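Local coordinates for glutamine synthetase (Helicobacter pylori, PDB 5ZLI), which is a type I-beta glutamine synthetase, a twelve-subunit enzyme whose chain pairs a beta-grasp domain with a glutamine synthetase catalytic domain, at residues E160-E165 with R170-E175; L312-G317 with K437-E442; N327-L332 with R427-E432. All coordinates share one frame; numbering follows the deposited sequence.

Interaction 1 of 3, residues E160-E165 with R170-E175; sequences EVDSEE and RDRSFE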
loop_
_atom_site.group_PDB
_atom_site.type_symbol
_atom_site.label_atom_id
_atom_site.label_comp_id
_atom_site.label_asym_id
_atom_site.label_seq_id
_atom_site.Cartn_x
_atom_site.Cartn_y
_atom_site.Cartn_z
ATOM N N GLU B 160 -25.991 2.985 8.110
ATOM C CA GLU B 160 -25.195 2.213 9.043
ATOM C C GLU B 160 -24.953 3.044 10.291
ATOM O O GLU B 160 -24.244 4.061 10.241
ATOM C CB GLU B 160 -23.882 1.807 8.434
ATOM C CG GLU B 160 -23.026 1.078 9.442
ATOM C CD GLU B 160 -21.571 1.057 9.051
ATOM O OE1 GLU B 160 -20.777 1.800 9.695
ATOM O OE2 GLU B 160 -21.239 0.306 8.090
ATOM N N VAL B 161 -25.513 2.612 11.391
ATOM C CA VAL B 161 -25.110 3.178 12.661
ATOM C C VAL B 161 -23.971 2.316 13.165
ATOM O O VAL B 161 -23.859 1.136 12.818
ATOM C CB VAL B 161 -26.276 3.204 13.651
ATOM C CG1 VAL B 161 -27.296 4.174 13.152
ATOM C CG2 VAL B 161 -26.859 1.830 13.767
ATOM N N ASP B 162 -23.116 2.894 13.993
ATOM C CA ASP B 162 -22.042 2.114 14.557
ATOM C C ASP B 162 -21.821 2.598 15.972
ATOM O O ASP B 162 -22.005 3.778 16.281
ATOM C CB ASP B 162 -20.755 2.198 13.741
ATOM C CG ASP B 162 -19.904 0.934 13.866
ATOM O OD1 ASP B 162 -20.338 -0.114 13.331
ATOM O OD2 ASP B 162 -18.825 0.973 14.506
ATOM N N SER B 163 -21.452 1.648 16.828
ATOM C CA SER B 163 -21.243 1.868 18.244
ATOM C C SER B 163 -20.200 0.883 18.720
ATOM O O SER B 163 -20.098 -0.228 18.193
ATOM C CB SER B 163 -22.515 1.658 19.066
ATOM O OG SER B 163 -22.324 2.162 20.380
ATOM N N GLU B 164 -19.421 1.300 19.719
ATOM C CA GLU B 164 -18.428 0.384 20.241
ATOM C C GLU B 164 -19.066 -0.781 20.974
ATOM O O GLU B 164 -18.469 -1.863 21.036
ATOM C CB GLU B 164 -17.476 1.117 21.156
ATOM C CG GLU B 164 -16.234 0.317 21.428
ATOM C CD GLU B 164 -15.147 1.187 21.965
ATOM O OE1 GLU B 164 -15.493 2.192 22.635
ATOM O OE2 GLU B 164 -13.962 0.877 21.698
ATOM N N GLU B 165 -20.272 -0.586 21.498
ATOM C CA GLU B 165 -20.994 -1.599 22.250
ATOM C C GLU B 165 -21.722 -2.606 21.366
ATOM O O GLU B 165 -22.278 -3.570 21.891
ATOM C CB GLU B 165 -22.015 -0.915 23.144
ATOM C CG GLU B 165 -21.472 0.243 23.976
ATOM C CD GLU B 165 -22.431 0.648 25.102
ATOM O OE1 GLU B 165 -23.516 0.035 25.195
ATOM O OE2 GLU B 165 -22.122 1.586 25.885
ATOM N N ARG B 170 -18.068 -7.181 17.925
ATOM C CA ARG B 170 -17.456 -8.171 18.804
ATOM C C ARG B 170 -16.112 -8.667 18.290
ATOM O O ARG B 170 -15.334 -9.230 19.064
ATOM C CB ARG B 170 -18.411 -9.336 18.981
ATOM C CG ARG B 170 -19.527 -8.999 19.947
ATOM C CD ARG B 170 -19.796 -10.149 20.843
ATOM N NE ARG B 170 -21.147 -10.639 20.692
ATOM C CZ ARG B 170 -22.096 -10.402 21.586
ATOM N NH1 ARG B 170 -21.791 -9.681 22.670
ATOM N NH2 ARG B 170 -23.322 -10.898 21.411
ATOM N N ASP B 171 -15.839 -8.457 17.003
ATOM C CA ASP B 171 -14.702 -8.973 16.255
ATOM C C ASP B 171 -13.836 -7.897 15.634
ATOM O O ASP B 171 -12.735 -8.201 15.171
ATOM C CB ASP B 171 -15.248 -9.869 15.146
ATOM C CG ASP B 171 -16.491 -9.250 14.517
ATOM O OD1 ASP B 171 -16.467 -8.018 14.198
ATOM O OD2 ASP B 171 -17.520 -9.985 14.452
ATOM N N ARG B 172 -14.249 -6.647 15.713
ATOM C CA ARG B 172 -13.568 -5.580 15.018
ATOM C C ARG B 172 -12.211 -5.352 15.668
ATOM O O ARG B 172 -11.999 -5.659 16.848
ATOM C CB ARG B 172 -14.404 -4.302 15.114
ATOM C CG ARG B 172 -13.668 -3.022 14.797
ATOM C CD ARG B 172 -14.502 -1.838 15.194
ATOM N NE ARG B 172 -15.419 -1.291 14.204
ATOM C CZ ARG B 172 -15.052 -0.416 13.275
ATOM N NH1 ARG B 172 -13.775 -0.039 13.188
ATOM N NH2 ARG B 172 -15.956 0.067 12.425
ATOM N N SER B 173 -11.274 -4.862 14.874
ATOM C CA SER B 173 -9.972 -4.430 15.358
ATOM C C SER B 173 -10.018 -2.913 15.514
ATOM O O SER B 173 -10.334 -2.211 14.546
ATOM C CB SER B 173 -8.879 -4.864 14.374
ATOM O OG SER B 173 -8.693 -6.278 14.357
ATOM N N PHE B 174 -9.739 -2.405 16.728
ATOM C CA PHE B 174 -9.790 -0.954 16.970
ATOM C C PHE B 174 -8.447 -0.234 16.872
ATOM O O PHE B 174 -7.789 -0.261 15.821
ATOM C CB PHE B 174 -10.401 -0.606 18.342
ATOM C CG PHE B 174 -11.906 -0.675 18.392
ATOM C CD1 PHE B 174 -12.668 0.390 17.913
ATOM C CD2 PHE B 174 -12.561 -1.774 18.936
ATOM C CE1 PHE B 174 -14.062 0.354 17.953
ATOM C CE2 PHE B 174 -13.953 -1.823 18.979
ATOM C CZ PHE B 174 -14.707 -0.757 18.486
ATOM N N GLU B 175 -8.059 0.437 17.969
ATOM C CA GLU B 175 -6.974 1.416 17.916
ATOM C C GLU B 175 -5.669 0.781 17.427
ATOM O O GLU B 175 -4.995 1.331 16.545
ATOM C CB GLU B 175 -6.806 2.100 19.282
ATOM C CG GLU B 175 -6.454 1.197 20.462
ATOM C CD GLU B 175 -4.955 1.136 20.757
ATOM O OE1 GLU B 175 -4.331 2.203 20.958
ATOM O OE2 GLU B 175 -4.396 0.021 20.794
#
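Glu164 reaches over the ring of Phe174, with CG lying 3.5 Å from CZ and the carboxylate beyond it. Its first torsion swings CG anti to the backbone N (chi1 -165°), and the extended chain then brings OE2 over the centre of the ring, 3.6 Å above its plane. The carboxylate is not laid flat on the ring; the two planes are turned 59° from each other. On the opposite ring face sits CD of Arg172, displaced toward the rim, so Phe174 has a carboxylate oxygen over one face and an aliphatic carbon over the other. This contact lies where strand 156-162, the second strand of a two-stranded antiparallel hairpin in the catalytic domain, runs out into a surface loop. Arg172 and Asp162 approach head-on, joined by a long salt bridge of 3.7 Å between NH2 of Arg172 and OD2 of Asp162. Their planes stand 64° apart, which rules out the flat two-pronged pairing of carboxylate and guanidinium. Asn169 links the same two side chains more firmly: its OD1 takes NE of Arg172, while its ND2 donates to OD2 of Asp162. Ser173 packs on Lys149 of a neighbouring subunit.

Interaction 2 of 3, residues L312-G317 with K437-E442; sequences LRHARG and KQYLKE
His314 and Tyr439 form a face-to-face aromatic stack in the buried helical part of the catalytic domain. It joins the break between helices 302-313 and 315-322, where His314 is the N-cap residue of the second helix, to the short helix 438-441. The ring centroids are 3.8 Å apart and the planes only 13° from parallel. The two side chains run antiparallel past one another, so each ring lies over the other and also meets its partner's CB: CB of His314 stands 3.9 Å from the Tyr439 centroid, and CB of Tyr439 4.1 Å from the His314 centroid, both as CH-pi contacts over a face. Tyr439 places CG between its backbone N and carbonyl carbon (chi1 67°), which turns the ring toward the histidine. Leu440 CG lies against its other face, near the rim. Both imidazole nitrogens are held from outside, NE2 by Asp390 OD2 on helix 377-393 and ND1 by Asp436 OD1; two acidic partners fix the ring's rotation and would tend to stabilise a protonated imidazole. Gly317, one turn further on, makes the smaller remaining contact: its backbone C lies 4.2 Å from Tyr439 OH.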
loop_
_atom_site.group_PDB
_atom_site.type_symbol
_atom_site.label_atom_id
_atom_site.label_comp_id
_atom_site.label_asym_id
_atom_site.label_seq_id
_atom_site.Cartn_x
_atom_site.Cartn_y
_atom_site.Cartn_z
ATOM N N LEU B 312 -58.079 6.585 24.549
ATOM C CA LEU B 312 -58.153 5.299 23.850
ATOM C C LEU B 312 -59.067 5.353 22.631
ATOM O O LEU B 312 -58.816 4.646 21.649
ATOM C CB LEU B 312 -58.602 4.178 24.801
ATOM C CG LEU B 312 -57.498 3.689 25.748
ATOM C CD1 LEU B 312 -58.007 2.669 26.767
ATOM C CD2 LEU B 312 -56.280 3.142 24.952
ATOM N N ARG B 313 -60.162 6.129 22.693
ATOM C CA ARG B 313 -61.117 6.178 21.584
ATOM C C ARG B 313 -60.485 6.794 20.360
ATOM O O ARG B 313 -60.573 6.244 19.253
ATOM C CB ARG B 313 -62.356 6.994 21.949
ATOM C CG ARG B 313 -63.339 7.144 20.786
ATOM C CD ARG B 313 -64.179 5.880 20.542
ATOM N NE ARG B 313 -65.000 5.559 21.712
ATOM C CZ ARG B 313 -66.148 6.159 22.015
ATOM N NH1 ARG B 313 -66.639 7.110 21.232
ATOM N NH2 ARG B 313 -66.804 5.804 23.104
ATOM N N HIS B 314 -59.813 7.923 20.551
ATOM C CA HIS B 314 -59.194 8.642 19.458
ATOM C C HIS B 314 -57.784 8.136 19.184
ATOM O O HIS B 314 -57.095 8.691 18.314
ATOM C CB HIS B 314 -59.152 10.143 19.772
ATOM C CG HIS B 314 -60.461 10.700 20.220
ATOM N ND1 HIS B 314 -61.583 10.695 19.416
ATOM C CD2 HIS B 314 -60.815 11.343 21.358
ATOM C CE1 HIS B 314 -62.585 11.266 20.060
ATOM N NE2 HIS B 314 -62.147 11.669 21.241
ATOM N N ALA B 315 -57.370 7.065 19.871
ATOM C CA ALA B 315 -55.978 6.639 19.855
ATOM C C ALA B 315 -55.435 6.492 18.437
ATOM O O ALA B 315 -54.422 7.106 18.089
ATOM C CB ALA B 315 -55.853 5.328 20.625
ATOM N N ARG B 316 -56.103 5.700 17.593
ATOM C CA ARG B 316 -55.569 5.448 16.253
ATOM C C ARG B 316 -55.367 6.740 15.467
ATOM O O ARG B 316 -54.440 6.834 14.662
ATOM C CB ARG B 316 -56.440 4.446 15.482
ATOM C CG ARG B 316 -56.541 3.133 16.206
ATOM C CD ARG B 316 -56.339 1.944 15.297
ATOM N NE ARG B 316 -56.766 2.106 13.909
ATOM C CZ ARG B 316 -56.338 1.320 12.916
ATOM N NH1 ARG B 316 -55.487 0.333 13.165
ATOM N NH2 ARG B 316 -56.758 1.506 11.678
ATOM N N GLY B 317 -56.242 7.731 15.645
ATOM C CA GLY B 317 -56.005 9.015 15.004
ATOM C C GLY B 317 -54.978 9.867 15.717
ATOM O O GLY B 317 -54.242 10.618 15.070
ATOM N N LYS B 437 -61.482 14.182 13.498
ATOM C CA LYS B 437 -60.693 15.354 13.767
ATOM C C LYS B 437 -61.423 16.325 14.657
ATOM O O LYS B 437 -60.858 17.369 15.006
ATOM C CB LYS B 437 -60.300 15.999 12.430
ATOM C CG LYS B 437 -61.311 15.724 11.316
ATOM C CD LYS B 437 -60.862 16.302 9.974
ATOM C CE LYS B 437 -61.922 16.119 8.880
ATOM N NZ LYS B 437 -61.431 16.458 7.499
ATOM N N GLN B 438 -62.623 15.971 15.115
ATOM C CA GLN B 438 -63.456 16.983 15.758
ATOM C C GLN B 438 -63.002 17.281 17.179
ATOM O O GLN B 438 -63.034 18.433 17.608
ATOM C CB GLN B 438 -64.927 16.575 15.722
ATOM C CG GLN B 438 -65.861 17.778 15.642
ATOM C CD GLN B 438 -65.516 18.710 14.483
ATOM O OE1 GLN B 438 -65.239 19.898 14.682
ATOM N NE2 GLN B 438 -65.522 18.170 13.266
ATOM N N TYR B 439 -62.572 16.271 17.922
ATOM C CA TYR B 439 -62.170 16.526 19.292
ATOM C C TYR B 439 -60.959 17.435 19.377
ATOM O O TYR B 439 -60.693 17.984 20.449
ATOM C CB TYR B 439 -61.864 15.220 19.997
ATOM C CG TYR B 439 -60.659 14.538 19.440
ATOM C CD1 TYR B 439 -60.750 13.752 18.301
ATOM C CD2 TYR B 439 -59.411 14.713 20.026
ATOM C CE1 TYR B 439 -59.644 13.135 17.784
ATOM C CE2 TYR B 439 -58.291 14.104 19.499
ATOM C CZ TYR B 439 -58.419 13.311 18.382
ATOM O OH TYR B 439 -57.304 12.696 17.858
ATOM N N LEU B 440 -60.209 17.589 18.288
ATOM C CA LEU B 440 -59.124 18.563 18.242
ATOM C C LEU B 440 -59.615 19.955 17.874
ATOM O O LEU B 440 -59.023 20.947 18.312
ATOM C CB LEU B 440 -58.093 18.128 17.213
ATOM C CG LEU B 440 -57.394 16.847 17.582
ATOM C CD1 LEU B 440 -56.777 16.211 16.331
ATOM C CD2 LEU B 440 -56.346 17.243 18.614
ATOM N N LYS B 441 -60.687 20.053 17.076
ATOM C CA LYS B 441 -61.137 21.337 16.554
ATOM C C LYS B 441 -61.952 22.128 17.558
ATOM O O LYS B 441 -62.288 23.283 17.276
ATOM C CB LYS B 441 -61.910 21.142 15.256
ATOM C CG LYS B 441 -60.955 20.908 14.122
ATOM C CD LYS B 441 -61.479 21.364 12.787
ATOM C CE LYS B 441 -62.144 20.220 12.067
ATOM N NZ LYS B 441 -62.716 20.632 10.761
ATOM N N GLU B 442 -62.273 21.529 18.700
ATOM C CA GLU B 442 -62.965 22.232 19.762
ATOM C C GLU B 442 -62.206 23.516 20.066
ATOM O O GLU B 442 -60.984 23.493 20.224
ATOM C CB GLU B 442 -63.004 21.332 21.005
ATOM C CG GLU B 442 -63.975 20.133 20.903
ATOM C CD GLU B 442 -63.657 19.000 21.909
ATOM O OE1 GLU B 442 -64.517 18.112 22.153
ATOM O OE2 GLU B 442 -62.523 18.978 22.437
#

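Interaction 3 of 3, residues N327-L332 with R427-E432; sequences NSYKRL and RRSLEE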
loop_
_atom_site.group_PDB
_atom_site.type_symbol
_atom_site.label_atom_id
_atom_site.label_comp_id
_atom_site.label_asym_id
_atom_site.label_seq_id
_atom_site.Cartn_x
_atom_site.Cartn_y
_atom_site.Cartn_z
ATOM N N ASN B 327 -40.902 5.905 10.829
ATOM C CA ASN B 327 -40.000 5.154 11.675
ATOM C C ASN B 327 -40.667 4.806 13.002
ATOM O O ASN B 327 -40.301 3.818 13.651
ATOM C CB ASN B 327 -38.736 5.946 11.917
ATOM C CG ASN B 327 -37.680 5.101 12.470
ATOM O OD1 ASN B 327 -37.226 5.279 13.603
ATOM N ND2 ASN B 327 -37.258 4.137 11.669
ATOM N N SER B 328 -41.638 5.603 13.428
ATOM C CA SER B 328 -42.390 5.255 14.627
ATOM C C SER B 328 -42.977 3.862 14.537
ATOM O O SER B 328 -42.956 3.104 15.510
ATOM C CB SER B 328 -43.488 6.268 14.857
ATOM O OG SER B 328 -42.893 7.526 15.036
ATOM N N TYR B 329 -43.399 3.471 13.355
ATOM C CA TYR B 329 -44.140 2.241 13.200
ATOM C C TYR B 329 -43.247 1.019 13.062
ATOM O O TYR B 329 -43.750 -0.094 13.167
ATOM C CB TYR B 329 -45.073 2.383 12.011
ATOM C CG TYR B 329 -46.054 3.464 12.277
ATOM C CD1 TYR B 329 -47.293 3.181 12.860
ATOM C CD2 TYR B 329 -45.727 4.787 12.036
ATOM C CE1 TYR B 329 -48.194 4.191 13.146
ATOM C CE2 TYR B 329 -46.626 5.812 12.314
ATOM C CZ TYR B 329 -47.854 5.506 12.862
ATOM O OH TYR B 329 -48.729 6.528 13.129
ATOM N N LYS B 330 -41.947 1.193 12.824
ATOM C CA LYS B 330 -41.014 0.086 12.995
ATOM C C LYS B 330 -40.817 -0.287 14.455
ATOM O O LYS B 330 -40.348 -1.388 14.742
ATOM C CB LYS B 330 -39.677 0.439 12.350
ATOM C CG LYS B 330 -39.867 1.092 10.996
ATOM C CD LYS B 330 -39.944 0.032 9.887
ATOM C CE LYS B 330 -40.671 0.590 8.681
ATOM N NZ LYS B 330 -40.182 1.903 8.238
ATOM N N ARG B 331 -41.137 0.619 15.368
ATOM C CA ARG B 331 -41.070 0.393 16.799
ATOM C C ARG B 331 -42.324 -0.282 17.344
ATOM O O ARG B 331 -42.231 -1.034 18.324
ATOM C CB ARG B 331 -40.834 1.725 17.495
ATOM C CG ARG B 331 -41.066 1.739 18.976
ATOM C CD ARG B 331 -40.668 3.085 19.536
ATOM N NE ARG B 331 -41.019 3.228 20.945
ATOM C CZ ARG B 331 -42.202 3.652 21.393
ATOM N NH1 ARG B 331 -43.167 4.005 20.549
ATOM N NH2 ARG B 331 -42.420 3.727 22.699
ATOM N N LEU B 332 -43.493 -0.012 16.743
ATOM C CA LEU B 332 -44.783 -0.509 17.221
ATOM C C LEU B 332 -45.052 -1.946 16.776
ATOM O O LEU B 332 -46.153 -2.289 16.322
ATOM C CB LEU B 332 -45.879 0.428 16.715
ATOM C CG LEU B 332 -45.597 1.912 17.076
ATOM C CD1 LEU B 332 -46.674 2.864 16.515
ATOM C CD2 LEU B 332 -45.282 2.225 18.577
ATOM N N ARG B 427 -49.580 6.297 7.303
ATOM C CA ARG B 427 -50.628 6.596 6.339
ATOM C C ARG B 427 -51.993 6.255 6.922
ATOM O O ARG B 427 -52.936 7.053 6.827
ATOM C CB ARG B 427 -50.403 5.822 5.041
ATOM C CG ARG B 427 -51.639 5.775 4.139
ATOM C CD ARG B 427 -51.326 5.064 2.865
ATOM N NE ARG B 427 -50.677 5.950 1.926
ATOM C CZ ARG B 427 -51.332 6.646 1.020
ATOM N NH1 ARG B 427 -52.647 6.538 0.953
ATOM N NH2 ARG B 427 -50.676 7.435 0.189
ATOM N N ARG B 428 -52.122 5.075 7.552
ATOM C CA ARG B 428 -53.413 4.749 8.132
ATOM C C ARG B 428 -53.702 5.671 9.314
ATOM O O ARG B 428 -54.839 6.122 9.459
ATOM C CB ARG B 428 -53.477 3.258 8.498
ATOM C CG ARG B 428 -54.836 2.600 8.139
ATOM C CD ARG B 428 -54.825 1.085 8.293
ATOM N NE ARG B 428 -54.371 0.636 9.615
ATOM C CZ ARG B 428 -54.137 -0.636 9.922
ATOM N NH1 ARG B 428 -53.733 -0.988 11.137
ATOM N NH2 ARG B 428 -54.306 -1.554 8.984
ATOM N N SER B 429 -52.670 6.036 10.096
ATOM C CA SER B 429 -52.847 6.956 11.217
ATOM C C SER B 429 -53.357 8.315 10.767
ATOM O O SER B 429 -54.212 8.911 11.429
ATOM C CB SER B 429 -51.526 7.143 11.937
ATOM O OG SER B 429 -51.207 5.976 12.635
ATOM N N LEU B 430 -52.871 8.811 9.627
ATOM C CA LEU B 430 -53.365 10.098 9.161
ATOM C C LEU B 430 -54.790 9.961 8.667
ATOM O O LEU B 430 -55.642 10.803 8.977
ATOM C CB LEU B 430 -52.462 10.666 8.074
ATOM C CG LEU B 430 -51.103 11.081 8.634
ATOM C CD1 LEU B 430 -50.093 11.375 7.537
ATOM C CD2 LEU B 430 -51.281 12.296 9.519
ATOM N N GLU B 431 -55.071 8.893 7.919
ATOM C CA GLU B 431 -56.443 8.568 7.560
ATOM C C GLU B 431 -57.341 8.514 8.810
ATOM O O GLU B 431 -58.388 9.166 8.870
ATOM C CB GLU B 431 -56.425 7.253 6.777
ATOM C CG GLU B 431 -55.921 7.448 5.339
ATOM C CD GLU B 431 -55.517 6.151 4.623
ATOM O OE1 GLU B 431 -55.667 5.037 5.192
ATOM O OE2 GLU B 431 -55.042 6.264 3.469
ATOM N N GLU B 432 -56.923 7.772 9.837
ATOM C CA GLU B 432 -57.730 7.689 11.050
ATOM C C GLU B 432 -57.884 9.061 11.685
ATOM O O GLU B 432 -58.944 9.379 12.235
ATOM C CB GLU B 432 -57.119 6.701 12.046
ATOM C CG GLU B 432 -57.036 5.310 11.452
ATOM C CD GLU B 432 -58.233 4.450 11.713
ATOM O OE1 GLU B 432 -58.916 4.665 12.734
ATOM O OE2 GLU B 432 -58.518 3.586 10.850
#
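Tyr329 lays the phenol end of its side chain against Ser429, and this one pair carries the whole contact. The two hydroxyls are hydrogen-bonded, with Tyr329 OH 2.6 Å from Ser429 OG, and either could be the donor. The serine oxygen comes in obliquely on the CE1 side of the phenol: OG is 3.4 Å from CZ and 3.5 Å from CE1 of Tyr329. The angle CZ-OH-OG is about 115°, close to what a phenolic oxygen prefers. Each side chain is turned beside its own backbone N, Tyr329 with chi1 -63° and Ser429 with chi1 -71°; in the tyrosine this sends the ring out from helix 326-331 and across to helix 426-434. The long side chain spans backbones that stay well apart, with the CA atoms of Tyr329 and Ser429, the closest pair, 10.1 Å from each other. Ser429 OG is held a second time by the carbonyl O of Thr425, the residue just before helix 426-434, so the buried serine oxygen is engaged by two partners. Ala319 of helix 315-322 packs on both Tyr329 and Ser429. Both helices also reach a neighbouring subunit: Lys330 NZ and Arg428 NH2 make salt bridges to Glu474 and Glu431 of that subunit. Within helix 426-434 of the same chain, Arg427 NH1 and Glu431 OE2 form a salt bridge at 3.5 Å whose hydrogen bond is weak; Arg427 NE is paired with Glu467. The arrangement is a buried hydroxyl-hydroxyl hydrogen bond between two helices of the glutamine synthetase catalytic domain, close to a subunit interface of the dodecamer.

How the interactions relate
Interactions 2 and 3 are buried and adjoin each other, their centres about 15 Å apart, whereas interaction 1 lies at the surface, its centre about 45 Å from that of interaction 2. Helices 315-322 and 326-331 follow each other, as do 426-434 and 438-441, so the two inner contacts tie the same pair of chain regions. A salt bridge joins them, Arg316 NH2 to Glu432 OE2 at 2.8 Å. Chemistry follows place: stacked rings in interaction 2, a single hydroxyl pair in interaction 3, charged groups around an aromatic ring in interaction 1. Interactions 1 and 3 share a neighbouring subunit, through Val161 and Lys330, distinct from the one bearing the Lys149 beside Ser173; interaction 2 touches none.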